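Local coordinates for vacuolar protein-sorting-associated protein 25 (Homo sapiens, PDB 3HTU) that serves as a subunit of the ESCRT-II complex, which is required for multivesicular body formation and for sorting endosomal cargo proteins into these bodies, at residues Phe28-Leu33 against Ala50-Ala55; Glu37-Glu40 against Phe44-Leu47; Leu13-Val18 against Glu62-Ile67; Arg54-Leu59 against Arg74-Phe79. One frame throughout, in Å; residues are numbered along the deposited sequence.

Interaction 1. Residues Phe28-Leu33 against Ala50-Ala55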
loop_
_atom_site.group_PDB
_atom_site.type_symbol
_atom_site.label_atom_id
_atom_site.label_comp_id
_atom_site.label_asym_id
_atom_site.label_seq_id
_atom_site.Cartn_x
_atom_site.Cartn_y
_atom_site.Cartn_z
ATOM N N PHE A 28 -0.498 -5.432 -2.081
ATOM C CA PHE A 28 -0.611 -3.983 -2.292
ATOM C C PHE A 28 0.782 -3.354 -2.261
ATOM O O PHE A 28 1.611 -3.752 -1.467
ATOM C CB PHE A 28 -1.467 -3.332 -1.188
ATOM C CG PHE A 28 -2.892 -3.789 -1.148
ATOM C CD1 PHE A 28 -3.272 -4.887 -0.363
ATOM C CD2 PHE A 28 -3.869 -3.121 -1.869
ATOM C CE1 PHE A 28 -4.574 -5.302 -0.315
ATOM C CE2 PHE A 28 -5.181 -3.537 -1.824
ATOM C CZ PHE A 28 -5.537 -4.621 -1.047
ATOM N N THR A 29 1.056 -2.379 -3.128
ATOM C CA THR A 29 2.237 -1.538 -2.934
ATOM C C THR A 29 1.967 -0.637 -1.728
ATOM O O THR A 29 0.819 -0.401 -1.365
ATOM C CB THR A 29 2.635 -0.717 -4.216
ATOM O OG1 THR A 29 1.608 0.231 -4.539
ATOM C CG2 THR A 29 2.845 -1.651 -5.425
ATOM N N LEU A 30 3.022 -0.166 -1.076
ATOM C CA LEU A 30 2.847 0.800 -0.009
ATOM C C LEU A 30 2.217 2.088 -0.561
ATOM O O LEU A 30 1.302 2.647 0.047
ATOM C CB LEU A 30 4.187 1.120 0.658
ATOM C CG LEU A 30 4.946 0.034 1.419
ATOM C CD1 LEU A 30 5.718 0.685 2.586
ATOM C CD2 LEU A 30 4.038 -1.060 1.924
ATOM N N TYR A 31 2.676 2.522 -1.733
ATOM C CA TYR A 31 2.134 3.746 -2.355
ATOM C C TYR A 31 0.624 3.693 -2.531
ATOM O O TYR A 31 -0.068 4.629 -2.148
ATOM C CB TYR A 31 2.805 4.035 -3.693
ATOM C CG TYR A 31 2.304 5.293 -4.396
ATOM C CD1 TYR A 31 2.780 6.551 -4.044
ATOM C CD2 TYR A 31 1.370 5.204 -5.422
ATOM C CE1 TYR A 31 2.329 7.714 -4.708
ATOM C CE2 TYR A 31 0.896 6.348 -6.079
ATOM C CZ TYR A 31 1.384 7.597 -5.719
ATOM O OH TYR A 31 0.916 8.716 -6.387
ATOM N N GLU A 32 0.104 2.608 -3.110
ATOM C CA GLU A 32 -1.325 2.564 -3.441
ATOM C C GLU A 32 -2.239 2.529 -2.228
ATOM O O GLU A 32 -3.397 2.935 -2.328
ATOM C CB GLU A 32 -1.659 1.426 -4.404
ATOM C CG GLU A 32 -1.818 0.058 -3.738
ATOM C CD GLU A 32 -2.118 -0.995 -4.751
ATOM O OE1 GLU A 32 -1.317 -1.926 -4.886
ATOM O OE2 GLU A 32 -3.130 -0.859 -5.456
ATOM N N LEU A 33 -1.729 2.063 -1.090
ATOM C CA LEU A 33 -2.493 2.119 0.158
ATOM C C LEU A 33 -2.750 3.548 0.610
ATOM O O LEU A 33 -3.798 3.827 1.187
ATOM C CB LEU A 33 -1.805 1.345 1.300
ATOM C CG LEU A 33 -1.994 -0.182 1.313
ATOM C CD1 LEU A 33 -1.173 -0.847 2.440
ATOM C CD2 LEU A 33 -3.452 -0.613 1.419
ATOM N N ALA A 50 6.497 6.466 6.559
ATOM C CA ALA A 50 7.143 6.102 7.823
ATOM C C ALA A 50 6.153 5.530 8.832
ATOM O O ALA A 50 6.418 4.506 9.455
ATOM C CB ALA A 50 7.888 7.291 8.411
ATOM N N THR A 51 5.009 6.191 8.976
ATOM C CA THR A 51 3.983 5.784 9.921
ATOM C C THR A 51 3.226 4.557 9.393
ATOM O O THR A 51 2.853 3.687 10.170
ATOM C CB THR A 51 3.003 6.942 10.210
ATOM O OG1 THR A 51 3.727 8.078 10.721
ATOM C CG2 THR A 51 1.952 6.523 11.236
ATOM N N LEU A 52 3.020 4.506 8.076
ATOM C CA LEU A 52 2.418 3.368 7.399
ATOM C C LEU A 52 3.222 2.093 7.634
ATOM O O LEU A 52 2.647 1.043 7.892
ATOM C CB LEU A 52 2.309 3.640 5.893
ATOM C CG LEU A 52 1.838 2.489 5.011
ATOM C CD1 LEU A 52 0.356 2.234 5.251
ATOM C CD2 LEU A 52 2.131 2.761 3.524
ATOM N N LEU A 53 4.542 2.178 7.516
ATOM C CA LEU A 53 5.390 1.024 7.812
ATOM C C LEU A 53 5.291 0.528 9.256
ATOM O O LEU A 53 5.298 -0.682 9.495
ATOM C CB LEU A 53 6.842 1.274 7.427
ATOM C CG LEU A 53 7.145 0.817 6.001
ATOM C CD1 LEU A 53 8.464 1.387 5.550
ATOM C CD2 LEU A 53 7.090 -0.724 5.844
ATOM N N ARG A 54 5.209 1.452 10.215
ATOM C CA ARG A 54 5.026 1.069 11.612
ATOM C C ARG A 54 3.631 0.449 11.864
ATOM O O ARG A 54 3.480 -0.424 12.720
ATOM C CB ARG A 54 5.290 2.248 12.559
ATOM C CG ARG A 54 6.643 2.970 12.362
ATOM C CD ARG A 54 7.815 2.355 13.142
ATOM N NE ARG A 54 8.930 3.315 13.233
ATOM C CZ ARG A 54 10.099 3.099 13.839
ATOM N NH1 ARG A 54 10.360 1.937 14.440
ATOM N NH2 ARG A 54 11.020 4.059 13.847
ATOM N N ALA A 55 2.622 0.918 11.128
ATOM C CA ALA A 55 1.289 0.331 11.180
ATOM C C ALA A 55 1.364 -1.113 10.675
ATOM O O ALA A 55 0.821 -2.024 11.302
ATOM C CB ALA A 55 0.312 1.123 10.330
#

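Interaction 2. Residues Glu37-Glu40 against Phe44-Leu47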
loop_
_atom_site.group_PDB
_atom_site.type_symbol
_atom_site.label_atom_id
_atom_site.label_comp_id
_atom_site.label_asym_id
_atom_site.label_seq_id
_atom_site.Cartn_x
_atom_site.Cartn_y
_atom_site.Cartn_z
ATOM N N GLU A 37 -6.312 5.003 -5.825
ATOM C CA GLU A 37 -7.700 5.400 -6.077
ATOM C C GLU A 37 -8.690 4.737 -5.124
ATOM O O GLU A 37 -9.624 5.387 -4.627
ATOM C CB GLU A 37 -8.109 5.072 -7.517
ATOM C CG GLU A 37 -7.772 6.168 -8.522
ATOM C CD GLU A 37 -8.953 6.584 -9.387
ATOM O OE1 GLU A 37 -8.743 7.426 -10.287
ATOM O OE2 GLU A 37 -10.084 6.088 -9.171
ATOM N N ASP A 38 -8.478 3.445 -4.877
ATOM C CA ASP A 38 -9.440 2.612 -4.149
ATOM C C ASP A 38 -9.527 2.976 -2.670
ATOM O O ASP A 38 -10.498 2.639 -1.993
ATOM C CB ASP A 38 -9.079 1.134 -4.318
ATOM C CG ASP A 38 -9.093 0.693 -5.780
ATOM O OD1 ASP A 38 -10.066 1.025 -6.496
ATOM O OD2 ASP A 38 -8.126 0.024 -6.212
ATOM N N THR A 39 -8.513 3.681 -2.185
ATOM C CA THR A 39 -8.413 4.021 -0.765
ATOM C C THR A 39 -8.536 5.535 -0.528
ATOM O O THR A 39 -8.315 6.016 0.587
ATOM C CB THR A 39 -7.094 3.463 -0.176
ATOM O OG1 THR A 39 -6.993 3.802 1.212
ATOM C CG2 THR A 39 -5.903 4.023 -0.922
ATOM N N GLU A 40 -8.902 6.266 -1.585
ATOM C CA GLU A 40 -8.909 7.741 -1.590
ATOM C C GLU A 40 -9.763 8.402 -0.513
ATOM O O GLU A 40 -9.447 9.502 -0.054
ATOM C CB GLU A 40 -9.294 8.287 -2.972
ATOM C CG GLU A 40 -8.102 8.487 -3.889
ATOM C CD GLU A 40 -8.445 9.130 -5.223
ATOM O OE1 GLU A 40 -7.613 9.031 -6.149
ATOM O OE2 GLU A 40 -9.531 9.736 -5.350
ATOM N N PHE A 44 -6.730 6.610 6.207
ATOM C CA PHE A 44 -5.282 6.443 6.033
ATOM C C PHE A 44 -4.714 6.945 4.699
ATOM O O PHE A 44 -3.509 6.858 4.468
ATOM C CB PHE A 44 -4.831 4.996 6.337
ATOM C CG PHE A 44 -5.544 3.934 5.536
ATOM C CD1 PHE A 44 -5.099 3.580 4.268
ATOM C CD2 PHE A 44 -6.631 3.264 6.072
ATOM C CE1 PHE A 44 -5.740 2.586 3.538
ATOM C CE2 PHE A 44 -7.287 2.273 5.352
ATOM C CZ PHE A 44 -6.843 1.935 4.076
ATOM N N HIS A 45 -5.556 7.494 3.827
ATOM C CA HIS A 45 -5.027 8.116 2.622
ATOM C C HIS A 45 -4.142 9.292 3.042
ATOM O O HIS A 45 -4.388 9.910 4.068
ATOM C CB HIS A 45 -6.146 8.569 1.692
ATOM C CG HIS A 45 -5.779 8.508 0.243
ATOM N ND1 HIS A 45 -5.243 9.582 -0.433
ATOM C CD2 HIS A 45 -5.856 7.496 -0.654
ATOM C CE1 HIS A 45 -5.018 9.238 -1.689
ATOM N NE2 HIS A 45 -5.381 7.975 -1.849
ATOM N N GLY A 46 -3.085 9.561 2.284
ATOM C CA GLY A 46 -2.146 10.620 2.652
ATOM C C GLY A 46 -1.219 10.304 3.820
ATOM O O GLY A 46 -0.253 11.033 4.050
ATOM N N LEU A 47 -1.498 9.228 4.561
ATOM C CA LEU A 47 -0.602 8.767 5.634
ATOM C C LEU A 47 0.819 8.651 5.094
ATOM O O LEU A 47 1.016 8.114 4.006
ATOM C CB LEU A 47 -1.049 7.404 6.172
ATOM C CG LEU A 47 -1.022 7.040 7.665
ATOM C CD1 LEU A 47 -0.619 5.579 7.850
ATOM C CD2 LEU A 47 -0.140 7.952 8.507
#

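Interaction 3. Residues Leu13-Val18 against Glu62-Ile67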
loop_
_atom_site.group_PDB
_atom_site.type_symbol
_atom_site.label_atom_id
_atom_site.label_comp_id
_atom_site.label_asym_id
_atom_site.label_seq_id
_atom_site.Cartn_x
_atom_site.Cartn_y
_atom_site.Cartn_z
ATOM N N LEU A 13 -7.161 0.164 11.355
ATOM C CA LEU A 13 -7.930 0.805 10.287
ATOM C C LEU A 13 -7.623 0.283 8.889
ATOM O O LEU A 13 -8.539 0.099 8.073
ATOM C CB LEU A 13 -7.740 2.331 10.306
ATOM C CG LEU A 13 -8.397 3.157 11.419
ATOM C CD1 LEU A 13 -7.906 4.604 11.351
ATOM C CD2 LEU A 13 -9.925 3.112 11.350
ATOM N N ILE A 14 -6.342 0.060 8.599
ATOM C CA ILE A 14 -5.955 -0.425 7.284
ATOM C C ILE A 14 -6.502 -1.835 7.077
ATOM O O ILE A 14 -7.019 -2.164 6.015
ATOM C CB ILE A 14 -4.413 -0.419 7.082
ATOM C CG1 ILE A 14 -3.877 1.016 7.022
ATOM C CG2 ILE A 14 -4.021 -1.166 5.795
ATOM C CD1 ILE A 14 -2.439 1.142 7.498
ATOM N N TYR A 15 -6.374 -2.660 8.107
ATOM C CA TYR A 15 -6.708 -4.075 7.985
ATOM C C TYR A 15 -8.216 -4.256 7.860
ATOM O O TYR A 15 -8.687 -5.153 7.168
ATOM C CB TYR A 15 -6.155 -4.867 9.167
ATOM C CG TYR A 15 -6.350 -6.352 9.007
ATOM C CD1 TYR A 15 -5.469 -7.109 8.238
ATOM C CD2 TYR A 15 -7.428 -6.994 9.593
ATOM C CE1 TYR A 15 -5.658 -8.458 8.061
ATOM C CE2 TYR A 15 -7.622 -8.358 9.429
ATOM C CZ TYR A 15 -6.727 -9.085 8.667
ATOM O OH TYR A 15 -6.899 -10.440 8.494
ATOM N N GLN A 16 -8.954 -3.387 8.549
ATOM C CA GLN A 16 -10.392 -3.263 8.407
ATOM C C GLN A 16 -10.762 -2.999 6.940
ATOM O O GLN A 16 -11.691 -3.607 6.427
ATOM C CB GLN A 16 -10.865 -2.111 9.292
ATOM C CG GLN A 16 -12.034 -2.405 10.197
ATOM C CD GLN A 16 -12.244 -1.313 11.250
ATOM O OE1 GLN A 16 -12.436 -1.605 12.434
ATOM N NE2 GLN A 16 -12.207 -0.052 10.824
ATOM N N TRP A 17 -10.029 -2.103 6.268
ATOM C CA TRP A 17 -10.347 -1.723 4.886
ATOM C C TRP A 17 -10.038 -2.832 3.874
ATOM O O TRP A 17 -10.779 -3.023 2.904
ATOM C CB TRP A 17 -9.635 -0.418 4.468
ATOM C CG TRP A 17 -9.907 -0.101 3.040
ATOM C CD1 TRP A 17 -11.009 0.535 2.542
ATOM C CD2 TRP A 17 -9.113 -0.480 1.903
ATOM N NE1 TRP A 17 -10.939 0.600 1.173
ATOM C CE2 TRP A 17 -9.786 -0.013 0.752
ATOM C CE3 TRP A 17 -7.892 -1.155 1.747
ATOM C CZ2 TRP A 17 -9.283 -0.196 -0.540
ATOM C CZ3 TRP A 17 -7.386 -1.333 0.460
ATOM C CH2 TRP A 17 -8.083 -0.857 -0.666
ATOM N N VAL A 18 -8.931 -3.536 4.087
ATOM C CA VAL A 18 -8.537 -4.640 3.209
ATOM C C VAL A 18 -9.599 -5.738 3.254
ATOM O O VAL A 18 -9.930 -6.323 2.226
ATOM C CB VAL A 18 -7.146 -5.228 3.580
ATOM C CG1 VAL A 18 -6.794 -6.409 2.675
ATOM C CG2 VAL A 18 -6.056 -4.154 3.506
ATOM N N GLU A 62 1.278 -9.568 14.393
ATOM C CA GLU A 62 0.054 -10.342 14.639
ATOM C C GLU A 62 -0.256 -11.313 13.497
ATOM O O GLU A 62 -1.340 -11.897 13.471
ATOM C CB GLU A 62 -1.151 -9.407 14.793
ATOM C CG GLU A 62 -1.096 -8.436 15.943
ATOM C CD GLU A 62 -2.140 -7.351 15.809
ATOM O OE1 GLU A 62 -2.070 -6.356 16.565
ATOM O OE2 GLU A 62 -3.032 -7.485 14.939
ATOM N N HIS A 63 0.686 -11.473 12.559
ATOM C CA HIS A 63 0.582 -12.421 11.420
ATOM C C HIS A 63 -0.461 -12.012 10.377
ATOM O O HIS A 63 -0.815 -12.793 9.489
ATOM C CB HIS A 63 0.349 -13.882 11.880
ATOM C CG HIS A 63 1.060 -14.231 13.149
ATOM N ND1 HIS A 63 2.415 -14.482 13.199
ATOM C CD2 HIS A 63 0.608 -14.337 14.422
ATOM C CE1 HIS A 63 2.764 -14.739 14.448
ATOM N NE2 HIS A 63 1.686 -14.656 15.211
ATOM N N LYS A 64 -0.933 -10.773 10.482
ATOM C CA LYS A 64 -1.951 -10.249 9.577
ATOM C C LYS A 64 -1.385 -9.675 8.289
ATOM O O LYS A 64 -2.132 -9.307 7.388
ATOM C CB LYS A 64 -2.792 -9.185 10.291
ATOM C CG LYS A 64 -3.562 -9.739 11.492
ATOM C CD LYS A 64 -4.591 -8.743 11.996
ATOM C CE LYS A 64 -5.267 -9.270 13.240
ATOM N NZ LYS A 64 -6.491 -8.495 13.607
ATOM N N ALA A 65 -0.069 -9.633 8.186
ATOM C CA ALA A 65 0.609 -8.970 7.072
ATOM C C ALA A 65 2.034 -9.457 6.973
ATOM O O ALA A 65 2.634 -9.826 7.974
ATOM C CB ALA A 65 0.598 -7.444 7.263
ATOM N N GLU A 66 2.557 -9.491 5.752
ATOM C CA GLU A 66 3.979 -9.680 5.544
ATOM C C GLU A 66 4.463 -8.564 4.616
ATOM O O GLU A 66 3.955 -8.398 3.508
ATOM C CB GLU A 66 4.289 -11.047 4.938
ATOM C CG GLU A 66 5.780 -11.341 4.888
ATOM C CD GLU A 66 6.107 -12.734 4.341
ATOM O OE1 GLU A 66 5.294 -13.676 4.529
ATOM O OE2 GLU A 66 7.178 -12.879 3.711
ATOM N N ILE A 67 5.472 -7.834 5.067
ATOM C CA ILE A 67 5.970 -6.699 4.289
ATOM C C ILE A 67 7.004 -7.173 3.271
ATOM O O ILE A 67 7.828 -8.043 3.566
ATOM C CB ILE A 67 6.503 -5.571 5.230
ATOM C CG1 ILE A 67 5.390 -5.154 6.204
ATOM C CG2 ILE A 67 7.025 -4.361 4.413
ATOM C CD1 ILE A 67 5.885 -4.494 7.505
#

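Interaction 4. Residues Arg54-Leu59 against Arg74-Phe79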
loop_
_atom_site.group_PDB
_atom_site.type_symbol
_atom_site.label_atom_id
_atom_site.label_comp_id
_atom_site.label_asym_id
_atom_site.label_seq_id
_atom_site.Cartn_x
_atom_site.Cartn_y
_atom_site.Cartn_z
ATOM N N ARG A 54 5.209 1.452 10.215
ATOM C CA ARG A 54 5.026 1.069 11.612
ATOM C C ARG A 54 3.631 0.449 11.864
ATOM O O ARG A 54 3.480 -0.424 12.720
ATOM C CB ARG A 54 5.290 2.248 12.559
ATOM C CG ARG A 54 6.643 2.970 12.362
ATOM C CD ARG A 54 7.815 2.355 13.142
ATOM N NE ARG A 54 8.930 3.315 13.233
ATOM C CZ ARG A 54 10.099 3.099 13.839
ATOM N NH1 ARG A 54 10.360 1.937 14.440
ATOM N NH2 ARG A 54 11.020 4.059 13.847
ATOM N N ALA A 55 2.622 0.918 11.128
ATOM C CA ALA A 55 1.289 0.331 11.180
ATOM C C ALA A 55 1.364 -1.113 10.675
ATOM O O ALA A 55 0.821 -2.024 11.302
ATOM C CB ALA A 55 0.312 1.123 10.330
ATOM N N LEU A 56 2.050 -1.289 9.553
ATOM C CA LEU A 56 2.191 -2.586 8.903
ATOM C C LEU A 56 3.034 -3.564 9.720
ATOM O O LEU A 56 2.788 -4.772 9.688
ATOM C CB LEU A 56 2.806 -2.400 7.518
ATOM C CG LEU A 56 1.912 -2.306 6.271
ATOM C CD1 LEU A 56 0.447 -2.048 6.537
ATOM C CD2 LEU A 56 2.433 -1.327 5.306
ATOM N N GLN A 57 4.025 -3.030 10.442
ATOM C CA GLN A 57 4.889 -3.828 11.325
ATOM C C GLN A 57 4.103 -4.405 12.508
ATOM O O GLN A 57 4.312 -5.560 12.882
ATOM C CB GLN A 57 6.117 -3.013 11.793
ATOM C CG GLN A 57 7.214 -2.836 10.698
ATOM C CD GLN A 57 8.143 -1.645 10.915
ATOM O OE1 GLN A 57 8.143 -0.996 11.977
ATOM N NE2 GLN A 57 8.942 -1.346 9.899
ATOM N N ALA A 58 3.197 -3.609 13.085
ATOM C CA ALA A 58 2.306 -4.093 14.131
ATOM C C ALA A 58 1.389 -5.199 13.607
ATOM O O ALA A 58 1.184 -6.205 14.289
ATOM C CB ALA A 58 1.484 -2.949 14.737
ATOM N N LEU A 59 0.867 -5.012 12.390
ATOM C CA LEU A 59 0.102 -6.055 11.686
ATOM C C LEU A 59 0.944 -7.304 11.456
ATOM O O LEU A 59 0.509 -8.394 11.813
ATOM C CB LEU A 59 -0.470 -5.545 10.359
ATOM C CG LEU A 59 -1.916 -5.033 10.187
ATOM C CD1 LEU A 59 -2.731 -4.832 11.456
ATOM C CD2 LEU A 59 -1.945 -3.801 9.318
ATOM N N ARG A 74 8.181 -3.083 -3.838
ATOM C CA ARG A 74 7.914 -2.899 -2.423
ATOM C C ARG A 74 6.431 -2.962 -2.171
ATOM O O ARG A 74 5.621 -2.490 -2.988
ATOM C CB ARG A 74 8.393 -1.522 -1.935
ATOM C CG ARG A 74 9.895 -1.317 -1.884
ATOM C CD ARG A 74 10.236 0.084 -1.353
ATOM N NE ARG A 74 9.709 0.376 -0.010
ATOM C CZ ARG A 74 10.340 0.088 1.129
ATOM N NH1 ARG A 74 11.514 -0.521 1.103
ATOM N NH2 ARG A 74 9.795 0.401 2.294
ATOM N N GLY A 75 6.068 -3.495 -1.010
ATOM C CA GLY A 75 4.668 -3.539 -0.657
ATOM C C GLY A 75 4.381 -4.486 0.473
ATOM O O GLY A 75 5.247 -4.752 1.300
ATOM N N VAL A 76 3.152 -4.988 0.503
ATOM C CA VAL A 76 2.669 -5.714 1.650
ATOM C C VAL A 76 1.624 -6.741 1.189
ATOM O O VAL A 76 0.845 -6.486 0.255
ATOM C CB VAL A 76 2.178 -4.741 2.769
ATOM C CG1 VAL A 76 1.028 -3.862 2.283
ATOM C CG2 VAL A 76 1.775 -5.483 4.042
ATOM N N LYS A 77 1.660 -7.929 1.798
ATOM C CA LYS A 77 0.568 -8.894 1.616
ATOM C C LYS A 77 -0.188 -9.031 2.911
ATOM O O LYS A 77 0.407 -9.176 3.968
ATOM C CB LYS A 77 1.093 -10.256 1.149
ATOM C CG LYS A 77 0.005 -11.337 0.924
ATOM C CD LYS A 77 0.604 -12.525 0.158
ATOM C CE LYS A 77 -0.378 -13.696 -0.014
ATOM N NZ LYS A 77 0.294 -14.853 -0.709
ATOM N N PHE A 78 -1.512 -9.001 2.824
ATOM C CA PHE A 78 -2.373 -9.187 3.990
ATOM C C PHE A 78 -2.917 -10.602 4.028
ATOM O O PHE A 78 -3.135 -11.222 2.994
ATOM C CB PHE A 78 -3.520 -8.187 3.988
ATOM C CG PHE A 78 -3.070 -6.750 4.075
ATOM C CD1 PHE A 78 -2.858 -6.001 2.911
ATOM C CD2 PHE A 78 -2.838 -6.153 5.314
ATOM C CE1 PHE A 78 -2.429 -4.673 2.991
ATOM C CE2 PHE A 78 -2.404 -4.824 5.402
ATOM C CZ PHE A 78 -2.203 -4.094 4.244
ATOM N N PHE A 79 -3.102 -11.097 5.239
ATOM C CA PHE A 79 -3.567 -12.464 5.490
ATOM C C PHE A 79 -4.803 -12.390 6.367
ATOM O O PHE A 79 -5.589 -13.305 6.481
ATOM C CB PHE A 79 -2.461 -13.289 6.171
ATOM C CG PHE A 79 -1.191 -13.328 5.389
ATOM C CD1 PHE A 79 -0.138 -12.465 5.715
ATOM C CD2 PHE A 79 -1.045 -14.190 4.307
ATOM C CE1 PHE A 79 1.056 -12.477 4.990
ATOM C CE2 PHE A 79 0.146 -14.199 3.568
ATOM C CZ PHE A 79 1.195 -13.320 3.915
ATOM O OXT PHE A 79 -5.083 -11.381 6.992
#

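Interaction 1. Residues Phe28-Leu33 against Ala50-Ala55
Leu-30 and Leu-53 meet at about a right angle, the CD1 methyl of Leu-30 lodging against CG of Leu-53 at 3.7 Å and touching both methyls of its fork. From the preceding residue, CD2 of Leu-52 reaches the root of the Leu-30 side chain, 3.9 Å from CB and 3.6 Å from the carbonyl O of Leu-30. CG of Leu-52 stands anti to the backbone N (chi1 174°), which carries its methyls across to helix 30-35; CD1 comes more loosely to CD1 of Leu-33. Leucine suits these places: a branched, uncharged end fills a buried seam with no hydrogen bond across it. The two helices belong to the helix-turn-helix core of a winged-helix domain, the second such domain of VPS25. Strand 75-78 adds to this core, Val-76 touching both Leu-30 and Leu-33, while Ile-14 of helix 7-19 packs on Leu-52. A capping box fixes the start of helix 30-35: OG1 of Thr-29 accepts from N of Glu-32 at 3.2 Å, and OE1 of Glu-32 from N of Thr-29 at 3.0 Å. Outside both segments, OE1 of Glu-32 also pairs with a basic side chain of another protein's chain.

Interaction 2. Residues Glu37-Glu40 against Phe44-Leu47
His-45 lays its imidazole against the backbone of Glu-40, whose CA sits over one face of the ring, 3.2 Å from CD2. The Glu-40 side chain then runs beside the histidine in the same direction: CG comes to 3.4 Å from NE2 of His-45, and beyond CG the chain is extended, with the carboxylate plane turned 77° from the ring. Thr-39 adds its methyl, CG2 lying 3.5 Å from CD2 of His-45, and its carbonyl O also approaches that ring carbon. The hydroxyl of Thr-39 points elsewhere, toward the Phe-44 ring, because OG1 is anti to the backbone N (chi1 180°); there it is also hydrogen-bonded to the carbonyl O of Leu-33. A small beta-branched residue can thus serve two neighbours with two different branches. Each half of the contact is a beta turn, type I from Glu-37 to Glu-40 and type II from Phe-44 to Leu-47, both in the connection between helices 30-35 and 49-61 of the winged-helix domain. Gly-46, with its positive phi, fits the type II turn. NE2 of His-45 hydrogen-bonds to the carbonyl O of Gly-36; an alanine here, having no ring, would probably leave that carbonyl without this donor and open a gap beside CA and CG of Glu-40. From the second turn, Phe-44 packs on Trp-10 and Ile-14 of helix 7-19.

Interaction 3. Residues Leu13-Val18 against Glu62-Ile67
The helical backbone at Tyr-15 and the chain at Lys-64, just before strand 65-68, come no nearer than 8.0 Å between their CA atoms, so side chains must bridge the gap. Lys-64 does so with its aliphatic part: CD stands over the centre of the Tyr-15 ring, 3.9 Å from the centroid and only 6° off the ring normal, a CH-pi contact. The two side chains cross at about a right angle. Nearer the backbone, CB of Lys-64 touches CE1 of the tyrosine at 3.7 Å. With CG anti to the backbone N (chi1 -174°), the ring of Tyr-15 is carried away from its own helix to Lys-64. In the winged-helix fold this contact joins the first helix to the start of the wing hairpin, directly after helix 49-61, where His-63, at positive phi, is the C-prime residue of a Schellman motif. Lysine is apt at this surface, since its methylenes can cover a ring while the amine beyond them reaches a carboxylate; NZ makes a long salt bridge, 3.8 Å, to OE2 of Glu-62. The tyrosine hydroxyl is hydrogen-bonded to the C-terminal OXT of Phe-79, and the Phe-78 side chain also touches Tyr-15.

Interaction 4. Residues Arg54-Leu59 against Arg74-Phe79
Leu-56 and Val-76 meet tip to tip where helix 49-61 of the winged-helix domain lies across its beta-sheet, the axes of the short segments 54-59 and 75-78 being 10.5 Å apart at closest approach and inclined at 33°. The branch point of the leucine, CG, is the bump here; it meets CG2 of Val-76 at 3.9 Å, and its CD2 methyl approaches CG1 of the valine. The other methyl of Leu-56, CD1, lies beside the Phe-78 ring, 4.1 Å from CZ, so that the forked end straddles two strand residues. Val-76 CG2 in turn lies over one face of that ring, offset toward its rim, and so joins leucine and phenylalanine from the strand side. A short, beta-branched valine fits the strand where the helix comes close, while the longer Phe-78, its CG anti to the carbonyl carbon (chi1 -63°), brings the far end of its ring to the helix. An alanine at Leu-56 would probably open a gap between the helix and the pair Val-76 and Phe-78, since CG and both methyls would be gone. Leu-30 and Leu-33 of helix 30-35 and Ile-14 and Val-18 of helix 7-19 close round these residues. One turn further along the helix, Leu-59 meets the same ring at its edge, its CD2 methyl lying 4.1 Å from CE2 of Phe-78.

Overall arrangement
Helix 49-61 supplies one side of interactions 1 and 4, whose centres lie 7 Å apart and whose segments overlap at Arg-54 and Ala-55; its N-terminal part faces helix 30-35 and the next turns face strand 75-78. Interaction 3, its centre about 6 Å from that of interaction 4, reaches the neighbouring strand 65-68 and ties in helix 7-19. Interaction 2 lies farther out, about 10 Å from interaction 1, which it touches through Thr-39 and Leu-33, and about 15 Å from interactions 3 and 4, all between centres. Along the chain, interactions 3 and 4 interlock. Together they unite three helices and a three-stranded antiparallel sheet into one compact winged-helix domain, with another protein chain against it.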